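Local atomic coordinates of beta-lactamase (Sebaldella termitidis, PDB entry 6N1N), a protein that probably hydrolyses the amide bond of beta-lactam antibiotics to give substituted beta-amino acids, as a class D serine beta-lactamase. Residues A[61-66]-A[117-122]; A[148-153]-A[202-207]; A[188-193]-A[233-238]. All blocks are in the same frame, centred on the assembly; numbering follows the deposited sequence.

In the fold
From the N terminus, the chain first reaches interaction 1. Residues 61-66, at the end of helix 56-63, meet helix 113-122 and close a loop of 50 residues with no strand in it. This contact lies at the surface of the helical part. Interaction 2 opens later, where helix 147-159 packs on strand 198-209 and so joins the helices to the central sheet. Before it closes, interaction 3 starts on strand 184-195. That contact ends on helix 228-245, so interactions 2 and 3 cross. Their strands are neighbours in the sheet, and Val-204 and Trp-202 bond to Lys-189 and Gly-191. Interactions 1 and 3 lie on opposite sides of the chain's centre.

Interaction 1 (A[61-66]-A[117-122]); sequences FLEEEV and KEYLKE
Tyr-119 reaches from helix 113-122 to the end of helix 56-63 and puts its hydroxyl on Glu-64. The two backbones stay well apart, with no CA pair closer than the 10.3 Å between the CA atoms of Glu-63 and Tyr-119. The tyrosine and the two glutamate side chains span the gap. The tyrosine OH donates a hydrogen bond to OE2 of Glu-64, with 2.5 Å between Tyr-119 OH and Glu-64 OE2. The acceptor lone pair is the anti one, on the side away from OE1. The carboxylate lies at the ring edge, near the ring plane, but is itself turned 70° from it. In Glu-64, chi1 (-70°, CG anti to the carbonyl carbon) sets CG 3.7 Å from Tyr-119 CE2. The bend at chi2 (-58°) then swings OE2 onto the hydroxyl.

The place is a helix C-terminus. Glu-65 has a positive phi, and the chain closes the last turn with a Schellman motif: Val-66 N bonds to Phe-61 O at 2.8 Å, and Glu-65 N to Leu-62 O at 3.1 Å. Glu-64 lies within this closing turn, directly before Glu-65. The contact thus joins two helices of the helical part of the fold, at its surface and away from the predicted catalytic serine.

Glu-63 gives the phenol a second neighbour through its aliphatic part. Its CG is 3.3 Å from Tyr-119 OH, again near the ring plane, and CB is close behind. The chain bends at chi2, and its carboxylate leads away from the ring. There OE1 is held by Thr-168 OG1 and Ser-165 N.

Interaction 2 (A[148-153]-A[202-207]); sequences EEQIDF and WYVGYI
Gln-150 of helix 147-159 lies over the indole of Trp-202 and beside Val-204. Here a helix of the helical part packs on the central sheet of the penicillin-binding transpeptidase fold. All three side chains are buried.

The first kind of contact is amide on ring. NE2 of Gln-150 sits 3.6 Å above one face of the indole, over the six-membered ring and so off the centre of the indole. The amide and ring planes are 69° apart, so the amide is not stacked flat. CG of Gln-150 adds an aliphatic contact, 3.7 Å from Trp-202 CZ3. Chi1 (-70°) already sets CG against the ring, and the bend at chi2 (-95°) turns the amide so that NE2 comes over it.

The polar ends are tied to other parts of the chain. Gln-150 NE2 bonds to Thr-52 OG1, next to Ser-51, the predicted acyl-ester nucleophile. Trp-202 NE1 bonds to Leu-48 O. The pair thus backs the segment that carries the nucleophile.

The last kind is van der Waals contact with Val-204, which meets Gln-150 at about a right angle. CG1 of Val-204 is 4.0 Å from Gln-150 CD, while CG2 of Val-204 faces Gln-150 OE1 at 3.9 Å.

Interaction 3 (A[188-193]-A[233-238]); sequences GKTGWG and DFRKQL. With SO4 (sulfate ion), chain C.
Arg-235 reaches out from helix 228-245 and lays the face of its guanidinium against Thr-190 of strand 184-195. The tight part is here. CB of Thr-190 sits over the centre of the group, 3.2 Å above its plane. CG2 of the same threonine lies 3.3 Å from Arg-235 NE. The two side chains cross at about a right angle. Beyond CG the arginine chain is extended as far as NE, which carries the flat group across to the strand. The threonine covers one face of the guanidinium and leaves its NH1 and NH2 edge to an anion.

That anion is a sulfate, probably from the crystallisation liquor. Its O4 lies near the guanidinium plane and takes two rather bent bonds, 3.1 Å from Arg-235 NH1 and 3.2 Å from Arg-235 NH2. Chi1 of Thr-190 (51°) puts OG1 between the backbone N and the carbonyl carbon, facing sulfate O3. The modelled bond to O3 is too short to be taken at face value, and its exact geometry is doubtful. NZ of Lys-189 lies 3.1 Å from sulfate O3 without a hydrogen bond to it, and donates instead to Thr-190 O at 2.8 Å. Ser-51 OG bonds to the same ion.

The looser side is at Trp-192, which is exposed. Its CB comes no nearer than 4.1 Å to Arg-235 NH1, and its ring turns an edge to sulfate O4. Gly-191 O lies 3.4 Å from Arg-235 NH1, but at a poor angle for a bond.

Lys-189, Thr-190 and Gly-191 form the Lys-Thr-Gly motif of serine beta-lactamases, on the strand bordering the active site. The sulfate probably marks where a substrate carboxylate would bind, as in other class D enzymes.

Interaction 1 (A[61-66]-A[117-122])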
loop_
_atom_site.group_PDB
_atom_site.type_symbol
_atom_site.label_atom_id
_atom_site.label_comp_id
_atom_site.label_asym_id
_atom_site.label_seq_id
_atom_site.Cartn_x
_atom_site.Cartn_y
_atom_site.Cartn_z
ATOM N N PHE A 61 -11.385 -2.022 -9.505
ATOM C CA PHE A 61 -11.460 -1.854 -10.957
ATOM C C PHE A 61 -11.791 -3.176 -11.661
ATOM O O PHE A 61 -12.624 -3.210 -12.578
ATOM C CB PHE A 61 -10.139 -1.300 -11.504
ATOM C CG PHE A 61 -9.981 0.205 -11.394
ATOM C CD1 PHE A 61 -10.724 0.958 -10.505
ATOM C CD2 PHE A 61 -9.049 0.851 -12.179
ATOM C CE1 PHE A 61 -10.550 2.316 -10.411
ATOM C CE2 PHE A 61 -8.877 2.214 -12.102
ATOM C CZ PHE A 61 -9.632 2.946 -11.223
ATOM N N LEU A 62 -11.150 -4.275 -11.260
ATOM C CA LEU A 62 -11.423 -5.548 -11.906
ATOM C C LEU A 62 -12.798 -6.075 -11.540
ATOM O O LEU A 62 -13.544 -6.527 -12.410
ATOM C CB LEU A 62 -10.337 -6.562 -11.549
ATOM C CG LEU A 62 -9.000 -6.180 -12.161
ATOM C CD1 LEU A 62 -7.889 -6.875 -11.424
ATOM C CD2 LEU A 62 -8.944 -6.540 -13.656
ATOM N N GLU A 63 -13.148 -6.044 -10.252
ATOM C CA GLU A 63 -14.440 -6.604 -9.850
ATOM C C GLU A 63 -15.602 -5.847 -10.487
ATOM O O GLU A 63 -16.623 -6.456 -10.867
ATOM C CB GLU A 63 -14.564 -6.608 -8.327
ATOM C CG GLU A 63 -15.717 -7.487 -7.793
ATOM C CD GLU A 63 -15.505 -8.970 -8.030
ATOM O OE1 GLU A 63 -14.363 -9.366 -8.325
ATOM O OE2 GLU A 63 -16.485 -9.744 -7.886
ATOM N N GLU A 64 -15.472 -4.529 -10.608
ATOM C CA GLU A 64 -16.490 -3.674 -11.203
ATOM C C GLU A 64 -16.389 -3.571 -12.723
ATOM O O GLU A 64 -17.171 -2.832 -13.330
ATOM C CB GLU A 64 -16.417 -2.266 -10.597
ATOM C CG GLU A 64 -16.858 -2.206 -9.151
ATOM C CD GLU A 64 -18.275 -2.699 -8.994
ATOM O OE1 GLU A 64 -19.157 -2.161 -9.682
ATOM O OE2 GLU A 64 -18.509 -3.639 -8.218
ATOM N N GLU A 65 -15.444 -4.272 -13.337
ATOM C CA GLU A 65 -15.299 -4.343 -14.791
ATOM C C GLU A 65 -14.911 -3.006 -15.417
ATOM O O GLU A 65 -15.154 -2.773 -16.603
ATOM C CB GLU A 65 -16.579 -4.893 -15.429
ATOM C CG GLU A 65 -16.866 -6.289 -14.925
ATOM C CD GLU A 65 -18.168 -6.855 -15.437
ATOM O OE1 GLU A 65 -18.403 -6.778 -16.653
ATOM O OE2 GLU A 65 -18.962 -7.352 -14.614
ATOM N N VAL A 66 -14.247 -2.139 -14.645
ATOM C CA VAL A 66 -13.666 -0.933 -15.222
ATOM C C VAL A 66 -12.741 -1.302 -16.370
ATOM O O VAL A 66 -12.746 -0.653 -17.431
ATOM C CB VAL A 66 -12.929 -0.128 -14.136
ATOM C CG1 VAL A 66 -12.161 1.053 -14.733
ATOM C CG2 VAL A 66 -13.920 0.367 -13.111
ATOM N N LYS A 117 -18.026 3.271 -1.312
ATOM C CA LYS A 117 -18.289 3.111 0.117
ATOM C C LYS A 117 -18.587 1.662 0.474
ATOM O O LYS A 117 -18.176 1.185 1.539
ATOM C CB LYS A 117 -19.438 4.016 0.562
ATOM C CG LYS A 117 -19.020 5.483 0.673
ATOM C CD LYS A 117 -20.204 6.379 0.991
ATOM C CE LYS A 117 -19.770 7.833 1.080
ATOM N NZ LYS A 117 -20.928 8.758 1.192
ATOM N N GLU A 118 -19.277 0.938 -0.416
ATOM C CA GLU A 118 -19.529 -0.484 -0.190
ATOM C C GLU A 118 -18.235 -1.271 -0.088
ATOM O O GLU A 118 -18.073 -2.113 0.805
ATOM C CB GLU A 118 -20.379 -1.065 -1.310
ATOM C CG GLU A 118 -21.815 -0.624 -1.318
ATOM C CD GLU A 118 -22.532 -1.162 -2.548
ATOM O OE1 GLU A 118 -22.004 -2.116 -3.174
ATOM O OE2 GLU A 118 -23.598 -0.628 -2.894
ATOM N N TYR A 119 -17.287 -1.011 -1.003
ATOM C CA TYR A 119 -15.996 -1.679 -0.949
ATOM C C TYR A 119 -15.185 -1.272 0.273
ATOM O O TYR A 119 -14.517 -2.107 0.884
ATOM C CB TYR A 119 -15.211 -1.407 -2.237
ATOM C CG TYR A 119 -15.655 -2.284 -3.386
ATOM C CD1 TYR A 119 -15.311 -3.630 -3.428
ATOM C CD2 TYR A 119 -16.436 -1.777 -4.415
ATOM C CE1 TYR A 119 -15.715 -4.438 -4.480
ATOM C CE2 TYR A 119 -16.842 -2.575 -5.473
ATOM C CZ TYR A 119 -16.484 -3.904 -5.495
ATOM O OH TYR A 119 -16.901 -4.692 -6.545
ATOM N N LEU A 120 -15.216 0.013 0.648
ATOM C CA LEU A 120 -14.483 0.436 1.837
ATOM C C LEU A 120 -15.032 -0.254 3.087
ATOM O O LEU A 120 -14.257 -0.571 3.999
ATOM C CB LEU A 120 -14.529 1.961 1.961
ATOM C CG LEU A 120 -13.886 2.728 0.800
ATOM C CD1 LEU A 120 -14.005 4.224 1.029
ATOM C CD2 LEU A 120 -12.416 2.384 0.544
ATOM N N LYS A 121 -16.334 -0.542 3.112
ATOM C CA LYS A 121 -16.921 -1.295 4.224
ATOM C C LYS A 121 -16.469 -2.753 4.195
ATOM O O LYS A 121 -16.027 -3.300 5.216
ATOM C CB LYS A 121 -18.442 -1.184 4.162
ATOM C CG LYS A 121 -19.178 -1.940 5.265
ATOM C CD LYS A 121 -20.684 -1.656 5.206
ATOM C CE LYS A 121 -21.514 -2.710 5.941
ATOM N NZ LYS A 121 -21.751 -2.373 7.375
ATOM N N GLU A 122 -16.584 -3.397 3.030
ATOM C CA GLU A 122 -16.128 -4.775 2.864
ATOM C C GLU A 122 -14.670 -4.922 3.260
ATOM O O GLU A 122 -14.284 -5.908 3.908
ATOM C CB GLU A 122 -16.365 -5.178 1.406
ATOM C CG GLU A 122 -15.848 -6.543 0.962
ATOM C CD GLU A 122 -16.701 -7.690 1.439
ATOM O OE1 GLU A 122 -17.749 -7.433 2.064
ATOM O OE2 GLU A 122 -16.325 -8.858 1.195
#

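Interaction 2 (A[148-153]-A[202-207])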
loop_
_atom_site.group_PDB
_atom_site.type_symbol
_atom_site.label_atom_id
_atom_site.label_comp_id
_atom_site.label_asym_id
_atom_site.label_seq_id
_atom_site.Cartn_x
_atom_site.Cartn_y
_atom_site.Cartn_z
ATOM N N GLU A 148 -1.850 -0.702 11.210
ATOM C CA GLU A 148 -2.585 -1.907 11.606
ATOM C C GLU A 148 -3.716 -2.242 10.639
ATOM O O GLU A 148 -3.887 -3.401 10.246
ATOM C CB GLU A 148 -3.109 -1.704 13.027
ATOM C CG GLU A 148 -4.015 -2.765 13.581
ATOM C CD GLU A 148 -4.586 -2.354 14.940
ATOM O OE1 GLU A 148 -4.037 -1.403 15.548
ATOM O OE2 GLU A 148 -5.575 -2.975 15.388
ATOM N N GLU A 149 -4.493 -1.241 10.226
ATOM C CA GLU A 149 -5.608 -1.461 9.317
ATOM C C GLU A 149 -5.146 -1.816 7.910
ATOM O O GLU A 149 -5.819 -2.602 7.218
ATOM C CB GLU A 149 -6.490 -0.208 9.280
ATOM C CG GLU A 149 -7.217 0.058 10.568
ATOM C CD GLU A 149 -7.968 1.364 10.574
ATOM O OE1 GLU A 149 -7.436 2.372 10.076
ATOM O OE2 GLU A 149 -9.107 1.375 11.079
ATOM N N GLN A 150 -4.017 -1.257 7.465
ATOM C CA GLN A 150 -3.448 -1.694 6.194
ATOM C C GLN A 150 -3.152 -3.182 6.236
ATOM O O GLN A 150 -3.495 -3.928 5.317
ATOM C CB GLN A 150 -2.155 -0.941 5.868
ATOM C CG GLN A 150 -2.319 0.513 5.523
ATOM C CD GLN A 150 -2.400 0.780 4.043
ATOM O OE1 GLN A 150 -2.753 -0.087 3.232
ATOM N NE2 GLN A 150 -2.084 2.016 3.675
ATOM N N ILE A 151 -2.517 -3.626 7.319
ATOM C CA ILE A 151 -2.142 -5.029 7.440
ATOM C C ILE A 151 -3.383 -5.904 7.513
ATOM O O ILE A 151 -3.442 -6.971 6.890
ATOM C CB ILE A 151 -1.227 -5.227 8.657
ATOM C CG1 ILE A 151 0.179 -4.677 8.324
ATOM C CG2 ILE A 151 -1.188 -6.696 9.080
ATOM C CD1 ILE A 151 1.103 -4.536 9.498
ATOM N N ASP A 152 -4.392 -5.497 8.276
ATOM C CA ASP A 152 -5.565 -6.356 8.391
ATOM C C ASP A 152 -6.246 -6.509 7.036
ATOM O O ASP A 152 -6.685 -7.607 6.679
ATOM C CB ASP A 152 -6.507 -5.820 9.468
ATOM C CG ASP A 152 -6.097 -6.322 10.887
ATOM O OD1 ASP A 152 -5.717 -7.517 11.033
ATOM O OD2 ASP A 152 -6.109 -5.535 11.846
ATOM N N PHE A 153 -6.258 -5.432 6.243
ATOM C CA PHE A 153 -6.800 -5.489 4.884
ATOM C C PHE A 153 -5.970 -6.424 4.004
ATOM O O PHE A 153 -6.526 -7.236 3.246
ATOM C CB PHE A 153 -6.851 -4.069 4.307
ATOM C CG PHE A 153 -6.880 -4.025 2.798
ATOM C CD1 PHE A 153 -8.034 -4.302 2.099
ATOM C CD2 PHE A 153 -5.733 -3.746 2.093
ATOM C CE1 PHE A 153 -8.030 -4.289 0.708
ATOM C CE2 PHE A 153 -5.725 -3.728 0.724
ATOM C CZ PHE A 153 -6.856 -3.993 0.025
ATOM N N TRP A 202 4.661 5.916 2.864
ATOM C CA TRP A 202 4.277 4.540 3.086
ATOM C C TRP A 202 5.062 3.565 2.206
ATOM O O TRP A 202 5.379 3.839 1.056
ATOM C CB TRP A 202 2.820 4.308 2.718
ATOM C CG TRP A 202 1.713 4.976 3.437
ATOM C CD1 TRP A 202 1.074 6.132 3.090
ATOM C CD2 TRP A 202 0.976 4.420 4.516
ATOM N NE1 TRP A 202 0.016 6.357 3.945
ATOM C CE2 TRP A 202 -0.069 5.305 4.818
ATOM C CE3 TRP A 202 1.117 3.265 5.278
ATOM C CZ2 TRP A 202 -0.953 5.075 5.867
ATOM C CZ3 TRP A 202 0.245 3.045 6.308
ATOM C CH2 TRP A 202 -0.795 3.925 6.576
ATOM N N TYR A 203 5.237 2.362 2.741
ATOM C CA TYR A 203 5.511 1.166 1.949
ATOM C C TYR A 203 4.770 0.022 2.646
ATOM O O TYR A 203 5.059 -0.302 3.811
ATOM C CB TYR A 203 7.020 0.923 1.841
ATOM C CG TYR A 203 7.402 -0.130 0.832
ATOM C CD1 TYR A 203 6.983 -0.049 -0.488
ATOM C CD2 TYR A 203 8.178 -1.211 1.204
ATOM C CE1 TYR A 203 7.320 -1.034 -1.407
ATOM C CE2 TYR A 203 8.550 -2.172 0.271
ATOM C CZ TYR A 203 8.111 -2.087 -1.007
ATOM O OH TYR A 203 8.473 -3.075 -1.895
ATOM N N VAL A 204 3.787 -0.569 1.950
ATOM C CA VAL A 204 2.936 -1.592 2.560
ATOM C C VAL A 204 2.859 -2.784 1.619
ATOM O O VAL A 204 3.090 -2.665 0.414
ATOM C CB VAL A 204 1.518 -1.061 2.879
ATOM C CG1 VAL A 204 1.578 0.246 3.698
ATOM C CG2 VAL A 204 0.680 -0.894 1.598
ATOM N N GLY A 205 2.558 -3.954 2.185
ATOM C CA GLY A 205 2.453 -5.154 1.376
ATOM C C GLY A 205 2.672 -6.399 2.215
ATOM O O GLY A 205 2.373 -6.421 3.406
ATOM N N TYR A 206 3.196 -7.432 1.560
ATOM C CA TYR A 206 3.553 -8.649 2.265
ATOM C C TYR A 206 4.647 -9.354 1.489
ATOM O O TYR A 206 4.775 -9.208 0.270
ATOM C CB TYR A 206 2.343 -9.568 2.515
ATOM C CG TYR A 206 1.592 -10.202 1.346
ATOM C CD1 TYR A 206 1.960 -11.452 0.848
ATOM C CD2 TYR A 206 0.459 -9.615 0.817
ATOM C CE1 TYR A 206 1.229 -12.075 -0.166
ATOM C CE2 TYR A 206 -0.270 -10.227 -0.236
ATOM C CZ TYR A 206 0.129 -11.453 -0.724
ATOM O OH TYR A 206 -0.605 -12.086 -1.726
ATOM N N ILE A 207 5.440 -10.120 2.221
ATOM C CA ILE A 207 6.562 -10.856 1.672
ATOM C C ILE A 207 6.385 -12.319 2.038
ATOM O O ILE A 207 6.144 -12.651 3.205
ATOM C CB ILE A 207 7.912 -10.304 2.169
ATOM C CG1 ILE A 207 9.053 -11.012 1.413
ATOM C CG2 ILE A 207 8.108 -10.420 3.696
ATOM C CD1 ILE A 207 10.453 -10.356 1.643
#

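Interaction 3 (A[188-193]-A[233-238])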
loop_
_atom_site.group_PDB
_atom_site.type_symbol
_atom_site.label_atom_id
_atom_site.label_comp_id
_atom_site.label_asym_id
_atom_site.label_seq_id
_atom_site.Cartn_x
_atom_site.Cartn_y
_atom_site.Cartn_z
ATOM N N GLY A 188 4.885 -5.122 -2.622
ATOM C CA GLY A 188 4.905 -3.910 -1.827
ATOM C C GLY A 188 4.550 -2.715 -2.681
ATOM O O GLY A 188 4.896 -2.694 -3.868
ATOM N N LYS A 189 3.836 -1.748 -2.113
ATOM C CA LYS A 189 3.392 -0.560 -2.848
ATOM C C LYS A 189 3.709 0.661 -2.003
ATOM O O LYS A 189 3.436 0.690 -0.792
ATOM C CB LYS A 189 1.895 -0.582 -3.185
ATOM C CG LYS A 189 1.358 0.650 -3.946
ATOM C CD LYS A 189 1.798 0.623 -5.399
ATOM C CE LYS A 189 1.527 1.953 -6.124
ATOM N NZ LYS A 189 2.546 3.020 -5.795
ATOM N N THR A 190 4.304 1.663 -2.645
ATOM C CA THR A 190 4.577 2.939 -2.044
ATOM C C THR A 190 3.407 3.908 -2.159
ATOM O O THR A 190 2.569 3.841 -3.066
ATOM C CB THR A 190 5.799 3.524 -2.736
ATOM O OG1 THR A 190 5.570 3.455 -4.154
ATOM C CG2 THR A 190 6.985 2.726 -2.398
ATOM N N GLY A 191 3.354 4.823 -1.225
ATOM C CA GLY A 191 2.482 5.969 -1.365
ATOM C C GLY A 191 3.076 7.116 -0.577
ATOM O O GLY A 191 3.797 6.906 0.401
ATOM N N TRP A 192 2.800 8.330 -1.016
ATOM C CA TRP A 192 3.180 9.430 -0.138
ATOM C C TRP A 192 2.328 10.660 -0.347
ATOM O O TRP A 192 1.734 10.881 -1.404
ATOM C CB TRP A 192 4.677 9.743 -0.279
ATOM C CG TRP A 192 5.066 10.717 -1.292
ATOM C CD1 TRP A 192 5.241 10.487 -2.619
ATOM C CD2 TRP A 192 5.385 12.103 -1.068
ATOM N NE1 TRP A 192 5.648 11.652 -3.251
ATOM C CE2 TRP A 192 5.735 12.656 -2.318
ATOM C CE3 TRP A 192 5.396 12.928 0.070
ATOM C CZ2 TRP A 192 6.098 14.003 -2.472
ATOM C CZ3 TRP A 192 5.741 14.270 -0.080
ATOM C CH2 TRP A 192 6.095 14.792 -1.349
ATOM N N GLY A 193 2.255 11.453 0.716
ATOM C CA GLY A 193 1.571 12.716 0.696
ATOM C C GLY A 193 1.969 13.538 1.901
ATOM O O GLY A 193 2.950 13.241 2.585
ATOM N N ASP A 233 13.503 7.502 -1.917
ATOM C CA ASP A 233 14.404 6.508 -2.494
ATOM C C ASP A 233 14.769 5.406 -1.507
ATOM O O ASP A 233 15.187 4.321 -1.941
ATOM C CB ASP A 233 15.704 7.165 -2.989
ATOM C CG ASP A 233 15.533 7.942 -4.300
ATOM O OD1 ASP A 233 14.500 7.772 -4.986
ATOM O OD2 ASP A 233 16.466 8.714 -4.645
ATOM N N PHE A 234 14.607 5.664 -0.202
ATOM C CA PHE A 234 15.093 4.791 0.865
ATOM C C PHE A 234 14.009 3.896 1.452
ATOM O O PHE A 234 14.341 2.901 2.099
ATOM C CB PHE A 234 15.725 5.654 1.982
ATOM C CG PHE A 234 16.315 4.878 3.130
ATOM C CD1 PHE A 234 17.298 3.938 2.919
ATOM C CD2 PHE A 234 15.884 5.106 4.433
ATOM C CE1 PHE A 234 17.841 3.224 3.974
ATOM C CE2 PHE A 234 16.421 4.393 5.497
ATOM C CZ PHE A 234 17.407 3.470 5.275
ATOM N N ARG A 235 12.722 4.189 1.226
ATOM C CA ARG A 235 11.677 3.510 1.985
ATOM C C ARG A 235 11.688 1.999 1.781
ATOM O O ARG A 235 11.452 1.244 2.732
ATOM C CB ARG A 235 10.300 4.079 1.634
ATOM C CG ARG A 235 9.885 3.929 0.194
ATOM C CD ARG A 235 8.795 4.920 -0.109
ATOM N NE ARG A 235 8.781 5.364 -1.492
ATOM C CZ ARG A 235 7.778 6.046 -2.036
ATOM N NH1 ARG A 235 6.702 6.335 -1.312
ATOM N NH2 ARG A 235 7.840 6.417 -3.306
ATOM N N LYS A 236 11.957 1.532 0.566
ATOM C CA LYS A 236 11.967 0.084 0.353
ATOM C C LYS A 236 13.191 -0.550 1.011
ATOM O O LYS A 236 13.077 -1.577 1.695
ATOM C CB LYS A 236 11.882 -0.207 -1.146
ATOM C CG LYS A 236 12.433 -1.560 -1.560
ATOM C CD LYS A 236 11.768 -2.057 -2.836
ATOM C CE LYS A 236 12.641 -3.063 -3.561
ATOM N NZ LYS A 236 13.328 -3.972 -2.605
ATOM N N GLN A 237 14.356 0.104 0.913
ATOM C CA GLN A 237 15.553 -0.426 1.555
ATOM C C GLN A 237 15.431 -0.445 3.078
ATOM O O GLN A 237 15.893 -1.390 3.722
ATOM C CB GLN A 237 16.783 0.382 1.130
ATOM C CG GLN A 237 18.077 -0.083 1.776
ATOM C CD GLN A 237 18.428 -1.537 1.468
ATOM O OE1 GLN A 237 18.983 -2.225 2.312
ATOM N NE2 GLN A 237 18.123 -1.998 0.249
ATOM N N LEU A 238 14.808 0.580 3.672
ATOM C CA LEU A 238 14.534 0.550 5.109
ATOM C C LEU A 238 13.715 -0.685 5.484
ATOM O O LEU A 238 13.988 -1.346 6.495
ATOM C CB LEU A 238 13.776 1.824 5.507
ATOM C CG LEU A 238 13.446 2.036 6.988
ATOM C CD1 LEU A 238 13.135 3.517 7.238
ATOM C CD2 LEU A 238 12.271 1.192 7.494
HETATM S S SO4 C . 4.388 6.720 -5.018
HETATM O O1 SO4 C . 5.275 7.535 -5.853
HETATM O O2 SO4 C . 2.964 7.010 -5.340
HETATM O O3 SO4 C . 4.622 5.309 -5.305
HETATM O O4 SO4 C . 4.691 7.023 -3.616
#